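Local coordinates for novel protein similar to vertebrate potassium voltage-gated channel, subfamily H (Eag-related) family (Danio rerio, PDB 3UKN), which probably acts as the pore-forming subunit of a voltage-gated potassium channel, this chain being its C-linker and cyclic nucleotide-binding homology domain, at residues Gly125-Leu130 with Val162-Tyr167; Trp46-Gly51 with Pro105-Ile110; Ile97-Phe102 with Leu170-Leu175; Lys22-Val27 with Gln36-Cys41. One frame throughout, in Å; residues are numbered along the deposited sequence.

Interaction 1. Residues Gly125-Leu130 with Val162-Tyr167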
loop_
_atom_site.group_PDB
_atom_site.type_symbol
_atom_site.label_atom_id
_atom_site.label_comp_id
_atom_site.label_asym_id
_atom_site.label_seq_id
_atom_site.Cartn_x
_atom_site.Cartn_y
_atom_site.Cartn_z
ATOM N N GLY B 125 14.251 13.214 -17.426
ATOM C CA GLY B 125 13.554 14.411 -17.023
ATOM C C GLY B 125 14.389 15.268 -16.105
ATOM O O GLY B 125 15.499 14.895 -15.712
ATOM N N SER B 126 13.849 16.429 -15.760
ATOM C CA SER B 126 14.526 17.323 -14.846
ATOM C C SER B 126 13.594 17.727 -13.717
ATOM O O SER B 126 12.373 17.697 -13.868
ATOM C CB SER B 126 15.031 18.552 -15.587
ATOM O OG SER B 126 15.830 18.157 -16.686
ATOM N N MET B 127 14.180 18.087 -12.580
ATOM C CA MET B 127 13.407 18.479 -11.412
ATOM C C MET B 127 14.168 19.534 -10.657
ATOM O O MET B 127 15.395 19.610 -10.741
ATOM C CB MET B 127 13.211 17.288 -10.482
ATOM C CG MET B 127 13.121 15.960 -11.194
ATOM S SD MET B 127 12.580 14.704 -10.050
ATOM C CE MET B 127 10.820 15.014 -10.054
ATOM N N GLU B 128 13.441 20.341 -9.901
ATOM C CA GLU B 128 14.071 21.356 -9.071
ATOM C C GLU B 128 13.909 20.998 -7.595
ATOM O O GLU B 128 12.875 20.450 -7.204
ATOM C CB GLU B 128 13.447 22.724 -9.362
ATOM C CG GLU B 128 11.931 22.751 -9.197
ATOM C CD GLU B 128 11.309 24.093 -9.574
ATOM O OE1 GLU B 128 12.057 25.070 -9.793
ATOM O OE2 GLU B 128 10.062 24.164 -9.650
ATOM N N VAL B 129 14.934 21.267 -6.789
ATOM C CA VAL B 129 14.763 21.286 -5.332
ATOM C C VAL B 129 14.425 22.727 -4.924
ATOM O O VAL B 129 15.103 23.666 -5.331
ATOM C CB VAL B 129 16.017 20.810 -4.578
ATOM C CG1 VAL B 129 15.758 20.760 -3.075
ATOM C CG2 VAL B 129 16.466 19.439 -5.075
ATOM N N LEU B 130 13.350 22.889 -4.156
ATOM C CA LEU B 130 12.872 24.199 -3.707
ATOM C C LEU B 130 12.740 24.188 -2.201
ATOM O O LEU B 130 11.934 23.439 -1.657
ATOM C CB LEU B 130 11.479 24.502 -4.271
ATOM C CG LEU B 130 11.220 24.615 -5.772
ATOM C CD1 LEU B 130 9.806 25.085 -5.986
ATOM C CD2 LEU B 130 12.176 25.592 -6.409
ATOM N N VAL B 162 10.494 18.915 -3.752
ATOM C CA VAL B 162 11.076 18.536 -5.039
ATOM C C VAL B 162 9.975 18.483 -6.077
ATOM O O VAL B 162 9.033 17.696 -5.951
ATOM C CB VAL B 162 11.766 17.144 -5.046
ATOM C CG1 VAL B 162 12.296 16.862 -6.453
ATOM C CG2 VAL B 162 12.898 17.056 -4.019
ATOM N N LYS B 163 10.107 19.304 -7.111
ATOM C CA LYS B 163 9.071 19.443 -8.125
ATOM C C LYS B 163 9.628 19.079 -9.500
ATOM O O LYS B 163 10.724 19.502 -9.848
ATOM C CB LYS B 163 8.587 20.890 -8.162
ATOM C CG LYS B 163 7.765 21.337 -6.958
ATOM C CD LYS B 163 7.388 22.810 -7.073
ATOM C CE LYS B 163 6.600 23.090 -8.354
ATOM N NZ LYS B 163 6.167 24.514 -8.454
ATOM N N ALA B 164 8.885 18.303 -10.278
ATOM C CA ALA B 164 9.280 18.034 -11.653
ATOM C C ALA B 164 9.302 19.345 -12.408
ATOM O O ALA B 164 8.470 20.221 -12.168
ATOM C CB ALA B 164 8.307 17.062 -12.314
ATOM N N LEU B 165 10.261 19.491 -13.310
ATOM C CA LEU B 165 10.328 20.666 -14.171
ATOM C C LEU B 165 9.837 20.298 -15.556
ATOM O O LEU B 165 9.175 21.090 -16.223
ATOM C CB LEU B 165 11.761 21.181 -14.265
ATOM C CG LEU B 165 12.205 22.058 -13.107
ATOM C CD1 LEU B 165 13.723 22.088 -13.035
ATOM C CD2 LEU B 165 11.623 23.450 -13.294
ATOM N N THR B 166 10.191 19.090 -15.984
ATOM C CA THR B 166 9.686 18.525 -17.225
ATOM C C THR B 166 8.992 17.207 -16.887
ATOM O O THR B 166 8.916 16.811 -15.711
ATOM C CB THR B 166 10.828 18.273 -18.241
ATOM O OG1 THR B 166 11.607 17.136 -17.836
ATOM C CG2 THR B 166 11.744 19.496 -18.336
ATOM N N TYR B 167 8.460 16.548 -17.910
ATOM C CA TYR B 167 8.029 15.168 -17.775
ATOM C C TYR B 167 9.207 14.347 -17.299
ATOM O O TYR B 167 10.297 14.436 -17.874
ATOM C CB TYR B 167 7.474 14.645 -19.099
ATOM C CG TYR B 167 6.118 15.230 -19.381
ATOM C CD1 TYR B 167 4.998 14.734 -18.730
ATOM C CD2 TYR B 167 5.958 16.307 -20.241
ATOM C CE1 TYR B 167 3.747 15.265 -18.944
ATOM C CE2 TYR B 167 4.697 16.858 -20.463
ATOM C CZ TYR B 167 3.593 16.326 -19.807
ATOM O OH TYR B 167 2.328 16.835 -19.991
HETATM O O HOH W 1 8.119 26.337 -8.802
HETATM O O HOH W 2 8.306 22.504 -11.437
#
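E128 and K163 face each other as a hydrogen-bonded antiparallel pair in the beta roll of the cyclic nucleotide-binding homology domain. Their strands, 127-131 and 161-164, are neighbours in its four-stranded sheet. E128 N donates to K163 O (2.8 Å), and K163 N donates back to E128 O (3.0 Å). M127 with A164 and V129 with V162 are the non-hydrogen-bonded pairs on either side.

The buried part is made by M127, V129 and V162. V129 and V162 share one face of the sheet, and V162 CG1 meets M127 CB. The side chains of M127 and A164 diverge. The methionine turns at the thioether (chi3 81°), and this brings CE back to A164 CB at 4.0 Å. L109 and L170 pack on M127 from outside the pair.

The face of E128 and K163 is partly exposed and carries water. The two run side by side and point the same way. E128 OE2 stays 4.1 Å from K163 NZ, beyond salt-bridge range, and a water joins the two. L165 crosses E128 at about a right angle, its CD1 against E128 CB. L130 CD1 presses on K163 CD at 3.5 Å, a close carbon contact.

Beyond the ladder, S126 and T166 are joined by polar bonds. S126 O accepts from L165 N (2.8 Å) and weakly from T166 N. T166 OG1 accepts from S126 N at 3.1 Å and gives its own proton to Y167 O at 3.0 Å, from above that carbonyl plane.

Interaction 2. Residues Trp46-Gly51 with Pro105-Ile110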
loop_
_atom_site.group_PDB
_atom_site.type_symbol
_atom_site.label_atom_id
_atom_site.label_comp_id
_atom_site.label_asym_id
_atom_site.label_seq_id
_atom_site.Cartn_x
_atom_site.Cartn_y
_atom_site.Cartn_z
ATOM N N TRP B 46 -1.431 16.921 -3.621
ATOM C CA TRP B 46 -0.724 15.741 -4.118
ATOM C C TRP B 46 0.806 15.800 -4.080
ATOM O O TRP B 46 1.409 16.840 -4.342
ATOM C CB TRP B 46 -1.157 15.442 -5.552
ATOM C CG TRP B 46 -0.307 14.411 -6.233
ATOM C CD1 TRP B 46 0.730 14.640 -7.100
ATOM C CD2 TRP B 46 -0.417 12.985 -6.106
ATOM N NE1 TRP B 46 1.270 13.442 -7.516
ATOM C CE2 TRP B 46 0.582 12.412 -6.918
ATOM C CE3 TRP B 46 -1.268 12.136 -5.384
ATOM C CZ2 TRP B 46 0.754 11.030 -7.033
ATOM C CZ3 TRP B 46 -1.094 10.763 -5.494
ATOM C CH2 TRP B 46 -0.090 10.223 -6.314
ATOM N N SER B 47 1.422 14.661 -3.769
ATOM C CA SER B 47 2.845 14.430 -4.043
ATOM C C SER B 47 3.054 12.945 -4.348
ATOM O O SER B 47 2.334 12.086 -3.839
ATOM C CB SER B 47 3.728 14.856 -2.868
ATOM O OG SER B 47 3.573 13.967 -1.778
ATOM N N VAL B 48 4.033 12.625 -5.181
ATOM C CA VAL B 48 4.329 11.220 -5.396
ATOM C C VAL B 48 4.739 10.561 -4.098
ATOM O O VAL B 48 4.331 9.439 -3.821
ATOM C CB VAL B 48 5.418 10.998 -6.432
ATOM C CG1 VAL B 48 5.898 9.541 -6.381
ATOM C CG2 VAL B 48 4.882 11.354 -7.799
ATOM N N ASN B 49 5.543 11.259 -3.304
ATOM C CA ASN B 49 6.061 10.700 -2.058
ATOM C C ASN B 49 4.942 10.162 -1.179
ATOM O O ASN B 49 5.072 9.089 -0.611
ATOM C CB ASN B 49 6.907 11.725 -1.291
ATOM C CG ASN B 49 7.372 11.202 0.060
ATOM O OD1 ASN B 49 8.194 10.296 0.139
ATOM N ND2 ASN B 49 6.847 11.777 1.129
ATOM N N ASN B 50 3.835 10.896 -1.085
ATOM C CA ASN B 50 2.717 10.452 -0.265
ATOM C C ASN B 50 1.782 9.458 -0.950
ATOM O O ASN B 50 0.912 8.869 -0.298
ATOM C CB ASN B 50 1.924 11.651 0.280
ATOM C CG ASN B 50 2.639 12.344 1.428
ATOM O OD1 ASN B 50 3.783 12.018 1.745
ATOM N ND2 ASN B 50 1.970 13.303 2.053
ATOM N N GLY B 51 1.941 9.265 -2.256
ATOM C CA GLY B 51 1.068 8.357 -2.973
ATOM C C GLY B 51 1.736 7.124 -3.564
ATOM O O GLY B 51 1.193 6.497 -4.494
ATOM N N PRO B 105 5.199 17.985 -15.318
ATOM C CA PRO B 105 5.830 19.254 -14.957
ATOM C C PRO B 105 5.044 19.945 -13.850
ATOM O O PRO B 105 3.828 20.019 -13.928
ATOM C CB PRO B 105 5.735 20.068 -16.253
ATOM C CG PRO B 105 5.665 19.058 -17.326
ATOM C CD PRO B 105 4.890 17.909 -16.754
ATOM N N GLY B 106 5.738 20.438 -12.830
ATOM C CA GLY B 106 5.098 21.144 -11.731
ATOM C C GLY B 106 4.478 20.223 -10.693
ATOM O O GLY B 106 3.933 20.682 -9.684
ATOM N N GLU B 107 4.549 18.920 -10.947
ATOM C CA GLU B 107 4.012 17.927 -10.013
ATOM C C GLU B 107 5.017 17.712 -8.877
ATOM O O GLU B 107 6.212 17.546 -9.129
ATOM C CB GLU B 107 3.680 16.605 -10.736
ATOM C CG GLU B 107 3.365 15.421 -9.806
ATOM C CD GLU B 107 3.012 14.120 -10.562
ATOM O OE1 GLU B 107 2.911 14.154 -11.813
ATOM O OE2 GLU B 107 2.841 13.062 -9.898
ATOM N N PHE B 108 4.542 17.732 -7.631
ATOM C CA PHE B 108 5.433 17.566 -6.473
ATOM C C PHE B 108 5.839 16.108 -6.280
ATOM O O PHE B 108 4.979 15.240 -6.094
ATOM C CB PHE B 108 4.766 18.069 -5.179
ATOM C CG PHE B 108 4.754 19.562 -5.038
ATOM C CD1 PHE B 108 5.714 20.208 -4.260
ATOM C CD2 PHE B 108 3.780 20.324 -5.676
ATOM C CE1 PHE B 108 5.709 21.586 -4.130
ATOM C CE2 PHE B 108 3.771 21.716 -5.552
ATOM C CZ PHE B 108 4.738 22.344 -4.772
ATOM N N LEU B 109 7.139 15.832 -6.313
ATOM C CA LEU B 109 7.629 14.503 -5.954
ATOM C C LEU B 109 7.582 14.387 -4.444
ATOM O O LEU B 109 7.134 13.379 -3.901
ATOM C CB LEU B 109 9.055 14.305 -6.460
ATOM C CG LEU B 109 9.732 13.013 -6.016
ATOM C CD1 LEU B 109 8.891 11.857 -6.496
ATOM C CD2 LEU B 109 11.134 12.931 -6.586
ATOM N N ILE B 110 8.004 15.464 -3.779
ATOM C CA ILE B 110 8.094 15.543 -2.322
ATOM C C ILE B 110 7.695 16.939 -1.849
ATOM O O ILE B 110 8.079 17.933 -2.455
ATOM C CB ILE B 110 9.537 15.265 -1.878
ATOM C CG1 ILE B 110 9.766 13.758 -1.810
ATOM C CG2 ILE B 110 9.837 15.927 -0.538
ATOM C CD1 ILE B 110 11.150 13.337 -2.188
HETATM O O HOH W 3 1.528 18.102 -6.814
#
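W46 and E107 make the one direct side-chain hydrogen bond of this contact. W46 NE1 donates to E107 OE2 at 2.9 Å. The indole N-H comes from above the carboxylate plane, 39° out of it, and the ring and carboxylate planes are 57° apart. E107 CG is anti to the backbone N (chi1 169°) and the chain beyond is extended, which carries the acid to the indole edge. The other oxygen, E107 OE1, accepts from A104 N.

Backbone bonds follow. V48 N donates to F108 O (2.9 Å). N49 N donates to L109 O (2.7 Å). A water bridges the main chains: it donates to W46 O and accepts from F108 N at 3.1 Å.

Carbon contacts are few. V48 and L109 are the apolar pair, with L109 CD1 3.6 Å from V48 CB. I110 CG1 touches N49 CB at 3.5 Å. The amide end of N49 bonds to Q117 N, Y120 OH and A115 O, so this buried polar group is satisfied.

Two local motifs shape the partners. S47 OG accepts from N50 N at 3.2 Å, an ST motif in the turn after helix 32-45. L109 and I110 both face V162, a classic beta bulge in the cyclic nucleotide-binding homology domain. The loop after the helix meets it there: N49 N bonds to bulge residue L109, and V48 N to F108 just before it.

Interaction 3. Residues Ile97-Phe102 with Leu170-Leu175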
loop_
_atom_site.group_PDB
_atom_site.type_symbol
_atom_site.label_atom_id
_atom_site.label_comp_id
_atom_site.label_asym_id
_atom_site.label_seq_id
_atom_site.Cartn_x
_atom_site.Cartn_y
_atom_site.Cartn_z
ATOM N N ILE B 97 11.532 -5.179 -5.798
ATOM C CA ILE B 97 10.659 -4.221 -5.103
ATOM C C ILE B 97 10.833 -2.797 -5.648
ATOM O O ILE B 97 10.358 -1.830 -5.059
ATOM C CB ILE B 97 10.864 -4.203 -3.538
ATOM C CG1 ILE B 97 12.274 -3.699 -3.163
ATOM C CG2 ILE B 97 10.542 -5.579 -2.909
ATOM C CD1 ILE B 97 12.525 -3.548 -1.646
ATOM N N ILE B 98 11.511 -2.674 -6.782
ATOM C CA ILE B 98 11.713 -1.368 -7.397
ATOM C C ILE B 98 10.504 -0.998 -8.259
ATOM O O ILE B 98 10.024 -1.812 -9.035
ATOM C CB ILE B 98 13.010 -1.340 -8.275
ATOM C CG1 ILE B 98 14.258 -1.456 -7.403
ATOM C CG2 ILE B 98 13.072 -0.082 -9.121
ATOM C CD1 ILE B 98 15.521 -1.452 -8.192
ATOM N N LYS B 99 10.027 0.232 -8.124
ATOM C CA LYS B 99 8.850 0.704 -8.849
ATOM C C LYS B 99 9.250 1.874 -9.717
ATOM O O LYS B 99 10.351 2.411 -9.577
ATOM C CB LYS B 99 7.788 1.220 -7.872
ATOM C CG LYS B 99 7.488 0.299 -6.711
ATOM C CD LYS B 99 6.401 -0.671 -7.091
ATOM C CE LYS B 99 6.008 -1.531 -5.901
ATOM N NZ LYS B 99 4.963 -2.512 -6.312
ATOM N N THR B 100 8.328 2.300 -10.573
ATOM C CA THR B 100 8.562 3.410 -11.475
ATOM C C THR B 100 7.311 4.266 -11.570
ATOM O O THR B 100 6.195 3.793 -11.309
ATOM C CB THR B 100 8.893 2.899 -12.877
ATOM O OG1 THR B 100 7.807 2.096 -13.346
ATOM C CG2 THR B 100 10.169 2.048 -12.854
ATOM N N SER B 101 7.475 5.529 -11.939
ATOM C CA SER B 101 6.316 6.384 -12.154
ATOM C C SER B 101 6.678 7.558 -13.027
ATOM O O SER B 101 7.767 8.117 -12.894
ATOM C CB SER B 101 5.723 6.886 -10.828
ATOM O OG SER B 101 4.594 7.732 -11.055
ATOM N N PHE B 102 5.763 7.908 -13.927
ATOM C CA PHE B 102 5.865 9.130 -14.707
ATOM C C PHE B 102 5.487 10.258 -13.773
ATOM O O PHE B 102 4.766 10.051 -12.788
ATOM C CB PHE B 102 4.903 9.123 -15.907
ATOM C CG PHE B 102 5.238 8.099 -16.959
ATOM C CD1 PHE B 102 6.088 8.415 -18.010
ATOM C CD2 PHE B 102 4.694 6.824 -16.906
ATOM C CE1 PHE B 102 6.395 7.475 -18.980
ATOM C CE2 PHE B 102 4.999 5.886 -17.873
ATOM C CZ PHE B 102 5.851 6.211 -18.909
ATOM N N LEU B 170 10.726 8.233 -13.100
ATOM C CA LEU B 170 11.375 7.956 -11.835
ATOM C C LEU B 170 11.322 6.483 -11.453
ATOM O O LEU B 170 10.366 5.788 -11.776
ATOM C CB LEU B 170 10.694 8.773 -10.743
ATOM C CG LEU B 170 10.689 10.283 -10.970
ATOM C CD1 LEU B 170 9.706 10.952 -10.009
ATOM C CD2 LEU B 170 12.081 10.828 -10.766
ATOM N N GLN B 171 12.363 6.017 -10.775
ATOM C CA GLN B 171 12.343 4.723 -10.110
ATOM C C GLN B 171 12.488 4.971 -8.628
ATOM O O GLN B 171 12.970 6.025 -8.217
ATOM C CB GLN B 171 13.498 3.836 -10.570
ATOM C CG GLN B 171 13.391 3.387 -11.990
ATOM C CD GLN B 171 14.496 2.441 -12.391
ATOM O OE1 GLN B 171 15.369 2.091 -11.588
ATOM N NE2 GLN B 171 14.469 2.020 -13.646
ATOM N N TYR B 172 12.114 3.988 -7.819
ATOM C CA TYR B 172 12.183 4.173 -6.378
ATOM C C TYR B 172 11.999 2.866 -5.631
ATOM O O TYR B 172 11.481 1.886 -6.176
ATOM C CB TYR B 172 11.143 5.216 -5.920
ATOM C CG TYR B 172 9.691 4.785 -6.064
ATOM C CD1 TYR B 172 9.030 4.115 -5.025
ATOM C CD2 TYR B 172 8.969 5.061 -7.232
ATOM C CE1 TYR B 172 7.669 3.726 -5.152
ATOM C CE2 TYR B 172 7.610 4.671 -7.363
ATOM C CZ TYR B 172 6.979 4.003 -6.326
ATOM O OH TYR B 172 5.654 3.634 -6.470
ATOM N N ILE B 173 12.421 2.882 -4.375
ATOM C CA ILE B 173 12.247 1.783 -3.446
ATOM C C ILE B 173 11.769 2.396 -2.115
ATOM O O ILE B 173 12.345 3.384 -1.638
ATOM C CB ILE B 173 13.565 1.078 -3.207
ATOM C CG1 ILE B 173 14.182 0.649 -4.534
ATOM C CG2 ILE B 173 13.382 -0.113 -2.278
ATOM C CD1 ILE B 173 15.420 -0.203 -4.372
ATOM N N SER B 174 10.708 1.835 -1.539
ATOM C CA SER B 174 10.156 2.352 -0.300
ATOM C C SER B 174 11.160 2.115 0.793
ATOM O O SER B 174 11.907 1.127 0.760
ATOM C CB SER B 174 8.865 1.618 0.062
ATOM O OG SER B 174 9.134 0.246 0.308
ATOM N N LEU B 175 11.174 3.000 1.780
ATOM C CA LEU B 175 12.064 2.821 2.930
ATOM C C LEU B 175 11.699 1.543 3.671
ATOM O O LEU B 175 12.560 0.842 4.195
ATOM C CB LEU B 175 11.970 4.021 3.878
ATOM C CG LEU B 175 12.396 5.331 3.228
ATOM C CD1 LEU B 175 12.644 6.404 4.301
ATOM C CD2 LEU B 175 13.655 5.081 2.350
HETATM O O HOH W 4 9.634 -0.535 -3.009
HETATM O O HOH W 5 4.563 3.244 -9.147
#
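Y172 OH is gripped by D53 N and by a water that ties it across the contact to T100. The hydroxyl is hydrogen-bonded to this water at 2.9 Å, and the water donates to T100 O at 2.8 Å. These bonds help to fix the ring, one face of which K99 covers.

K99 CB sits over that face, 3.6 Å from the centroid of the Y172 ring and 26° off the normal, a CH-pi contact. Y172 CG stands between its backbone N and carbonyl carbon (chi1 68°), and this turns the ring under K99. The lysine then bends at chi2, so NZ leaves the ring for a salt bridge with D53 and a bond to S55 O.

The backbone is an antiparallel ladder in one sheet of the beta roll. Strand 99-103 is an edge strand of that sheet within this chain, and 168-174 is its neighbour. K99 N donates to Y172 O at 2.9 Å, and Y172 N donates back to K99 O. S101 and L170 exchange a second pair of bonds.

T100 and Q171 take the other face, side by side, with T100 CG2 3.6 Å from Q171 CG. The Q171 amide bonds to E76 and L77. Just before the ladder I98 CG1 meets I173 CD1 at 3.5 Å, a tight contact. I97 CD1 crosses to I173 CG2 at 3.6 Å.

Interaction 4. Residues Lys22-Val27 with Gln36-Cys41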
loop_
_atom_site.group_PDB
_atom_site.type_symbol
_atom_site.label_atom_id
_atom_site.label_comp_id
_atom_site.label_asym_id
_atom_site.label_seq_id
_atom_site.Cartn_x
_atom_site.Cartn_y
_atom_site.Cartn_z
ATOM N N LYS B 22 -11.926 9.488 -8.570
ATOM C CA LYS B 22 -13.161 9.595 -9.317
ATOM C C LYS B 22 -14.097 8.401 -9.064
ATOM O O LYS B 22 -15.294 8.586 -8.882
ATOM C CB LYS B 22 -12.863 9.806 -10.795
ATOM C CG LYS B 22 -12.297 11.191 -11.068
ATOM C CD LYS B 22 -11.936 11.407 -12.540
ATOM C CE LYS B 22 -11.529 12.860 -12.780
ATOM N NZ LYS B 22 -11.219 13.172 -14.216
ATOM N N ASP B 23 -13.546 7.189 -9.031
ATOM C CA ASP B 23 -14.324 6.013 -8.671
ATOM C C ASP B 23 -15.047 6.236 -7.352
ATOM O O ASP B 23 -16.257 6.023 -7.247
ATOM C CB ASP B 23 -13.415 4.803 -8.516
ATOM C CG ASP B 23 -13.270 4.018 -9.791
ATOM O OD1 ASP B 23 -13.429 4.608 -10.888
ATOM O OD2 ASP B 23 -12.994 2.804 -9.692
ATOM N N PHE B 24 -14.295 6.660 -6.341
ATOM C CA PHE B 24 -14.846 6.822 -5.001
ATOM C C PHE B 24 -16.015 7.805 -4.972
ATOM O O PHE B 24 -16.996 7.588 -4.262
ATOM C CB PHE B 24 -13.751 7.255 -4.035
ATOM C CG PHE B 24 -14.229 7.508 -2.630
ATOM C CD1 PHE B 24 -14.089 6.537 -1.649
ATOM C CD2 PHE B 24 -14.780 8.738 -2.276
ATOM C CE1 PHE B 24 -14.503 6.788 -0.334
ATOM C CE2 PHE B 24 -15.201 8.984 -0.970
ATOM C CZ PHE B 24 -15.061 8.011 -0.001
ATOM N N ILE B 25 -15.904 8.873 -5.755
ATOM C CA ILE B 25 -16.960 9.865 -5.910
ATOM C C ILE B 25 -18.177 9.288 -6.642
ATOM O O ILE B 25 -19.324 9.620 -6.341
ATOM C CB ILE B 25 -16.447 11.047 -6.738
ATOM C CG1 ILE B 25 -15.284 11.745 -6.020
ATOM C CG2 ILE B 25 -17.591 12.019 -7.063
ATOM C CD1 ILE B 25 -14.499 12.673 -6.922
ATOM N N ARG B 26 -17.910 8.432 -7.619
ATOM C CA ARG B 26 -18.951 7.853 -8.443
ATOM C C ARG B 26 -19.681 6.734 -7.705
ATOM O O ARG B 26 -20.893 6.602 -7.819
ATOM C CB ARG B 26 -18.345 7.310 -9.737
ATOM C CG ARG B 26 -19.359 6.936 -10.798
ATOM C CD ARG B 26 -18.797 5.897 -11.755
ATOM N NE ARG B 26 -18.838 4.561 -11.168
ATOM C CZ ARG B 26 -17.768 3.869 -10.792
ATOM N NH1 ARG B 26 -16.556 4.379 -10.954
ATOM N NH2 ARG B 26 -17.910 2.662 -10.262
ATOM N N VAL B 27 -18.951 5.923 -6.948
ATOM C CA VAL B 27 -19.593 4.795 -6.293
ATOM C C VAL B 27 -20.496 5.265 -5.162
ATOM O O VAL B 27 -21.462 4.591 -4.815
ATOM C CB VAL B 27 -18.578 3.784 -5.747
ATOM C CG1 VAL B 27 -17.798 3.136 -6.892
ATOM C CG2 VAL B 27 -17.643 4.464 -4.786
ATOM N N GLN B 36 -16.183 18.412 -6.931
ATOM C CA GLN B 36 -15.304 19.494 -7.372
ATOM C C GLN B 36 -14.290 19.855 -6.277
ATOM O O GLN B 36 -13.104 19.949 -6.541
ATOM C CB GLN B 36 -16.120 20.731 -7.782
ATOM C CG GLN B 36 -16.057 21.070 -9.268
ATOM C CD GLN B 36 -17.133 22.068 -9.700
ATOM O OE1 GLN B 36 -18.324 21.899 -9.399
ATOM N NE2 GLN B 36 -16.716 23.114 -10.407
ATOM N N ARG B 37 -14.763 20.050 -5.046
ATOM C CA ARG B 37 -13.865 20.350 -3.935
ATOM C C ARG B 37 -12.758 19.303 -3.809
ATOM O O ARG B 37 -11.596 19.648 -3.553
ATOM C CB ARG B 37 -14.633 20.432 -2.619
ATOM C CG ARG B 37 -15.632 21.556 -2.561
ATOM C CD ARG B 37 -16.561 21.384 -1.377
ATOM N NE ARG B 37 -15.850 21.486 -0.108
ATOM C CZ ARG B 37 -16.378 21.150 1.063
ATOM N NH1 ARG B 37 -17.615 20.680 1.120
ATOM N NH2 ARG B 37 -15.669 21.277 2.174
ATOM N N MET B 38 -13.126 18.039 -3.999
ATOM C CA MET B 38 -12.207 16.915 -3.821
ATOM C C MET B 38 -11.133 16.856 -4.898
ATOM O O MET B 38 -9.969 16.589 -4.601
ATOM C CB MET B 38 -12.978 15.586 -3.773
ATOM C CG MET B 38 -13.939 15.464 -2.591
ATOM S SD MET B 38 -15.059 14.044 -2.693
ATOM C CE MET B 38 -13.933 12.666 -2.661
ATOM N N LEU B 39 -11.530 17.096 -6.146
ATOM C CA LEU B 39 -10.604 17.038 -7.276
ATOM C C LEU B 39 -9.573 18.168 -7.264
ATOM O O LEU B 39 -8.419 17.969 -7.651
ATOM C CB LEU B 39 -11.368 17.016 -8.605
ATOM C CG LEU B 39 -12.273 15.789 -8.793
ATOM C CD1 LEU B 39 -12.869 15.738 -10.194
ATOM C CD2 LEU B 39 -11.519 14.477 -8.471
ATOM N N GLU B 40 -9.988 19.353 -6.824
ATOM C CA GLU B 40 -9.058 20.472 -6.733
ATOM C C GLU B 40 -8.220 20.398 -5.455
ATOM O O GLU B 40 -7.080 20.845 -5.431
ATOM C CB GLU B 40 -9.766 21.834 -6.901
ATOM C CG GLU B 40 -11.009 22.060 -6.050
ATOM C CD GLU B 40 -11.908 23.194 -6.577
ATOM O OE1 GLU B 40 -12.882 23.552 -5.876
ATOM O OE2 GLU B 40 -11.652 23.718 -7.687
ATOM N N CYS B 41 -8.773 19.811 -4.400
ATOM C CA CYS B 41 -7.972 19.572 -3.205
ATOM C C CYS B 41 -6.959 18.442 -3.456
ATOM O O CYS B 41 -5.807 18.518 -3.024
ATOM C CB CYS B 41 -8.849 19.285 -1.989
ATOM S SG CYS B 41 -7.908 18.913 -0.493
#
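I25 and M38 reach toward each other tip to tip. I25 CG1 lies 3.7 Å from M38 CE. M38 has CG anti to its carbonyl carbon, and its chain bends at the last torsion (chi3 63°), which brings the methyl within contact of both I25 and F24. F24 meets the same methyl with CD2, at 4.0 Å. Its CG is anti to the backbone N (chi1 178°), which carries the ring toward M38. The ring and the methionine chain cross at about a right angle.

Helices 13-27 and 32-45 form an antiparallel helical hairpin in the C-linker. The axes of the two short segments run 170° apart in direction and come no closer than 11.0 Å. That spacing is wide, so only side chains meet, and no hydrogen bond crosses. L30, in the turn, packs on F24, I25 and M38.

L39 takes the next place along the hairpin. Its CD2 branch touches I25 CD1 at 3.8 Å, and the two side chains meet at a slant. Its CD1 branch faces K22 CE at 4.1 Å. The lysine is extended beyond CG and passes L39 at about a right angle with its alkyl part.

L58 and I69 of the second subunit pack on F24 and M38. R37 forms a salt bridge with D68 of that same second subunit, consistent with the C-linker contacts between subunits in related channels.

How the interactions relate
Interactions 2 and 3 are buried, interaction 1 is partly buried, and interaction 4 lies at the surface. Interactions 1 and 3 are both antiparallel ladders, one in each sheet of the roll, and they meet where M127 packs on L170. Interaction 2 shares a sheet with interaction 1, since strands 108-110 and 161-164 are neighbours. It touches interaction 3 through L109 and L170. Its chemistry is mixed: an indole-carboxylate bond, backbone bonds at and beside a bulge, and carbon contacts. Interaction 4 differs most, with carbon-to-carbon side-chain contact between two helices and no hydrogen bond across. It touches none of the others, and its nearest atoms are about 5 Å from those of interaction 2.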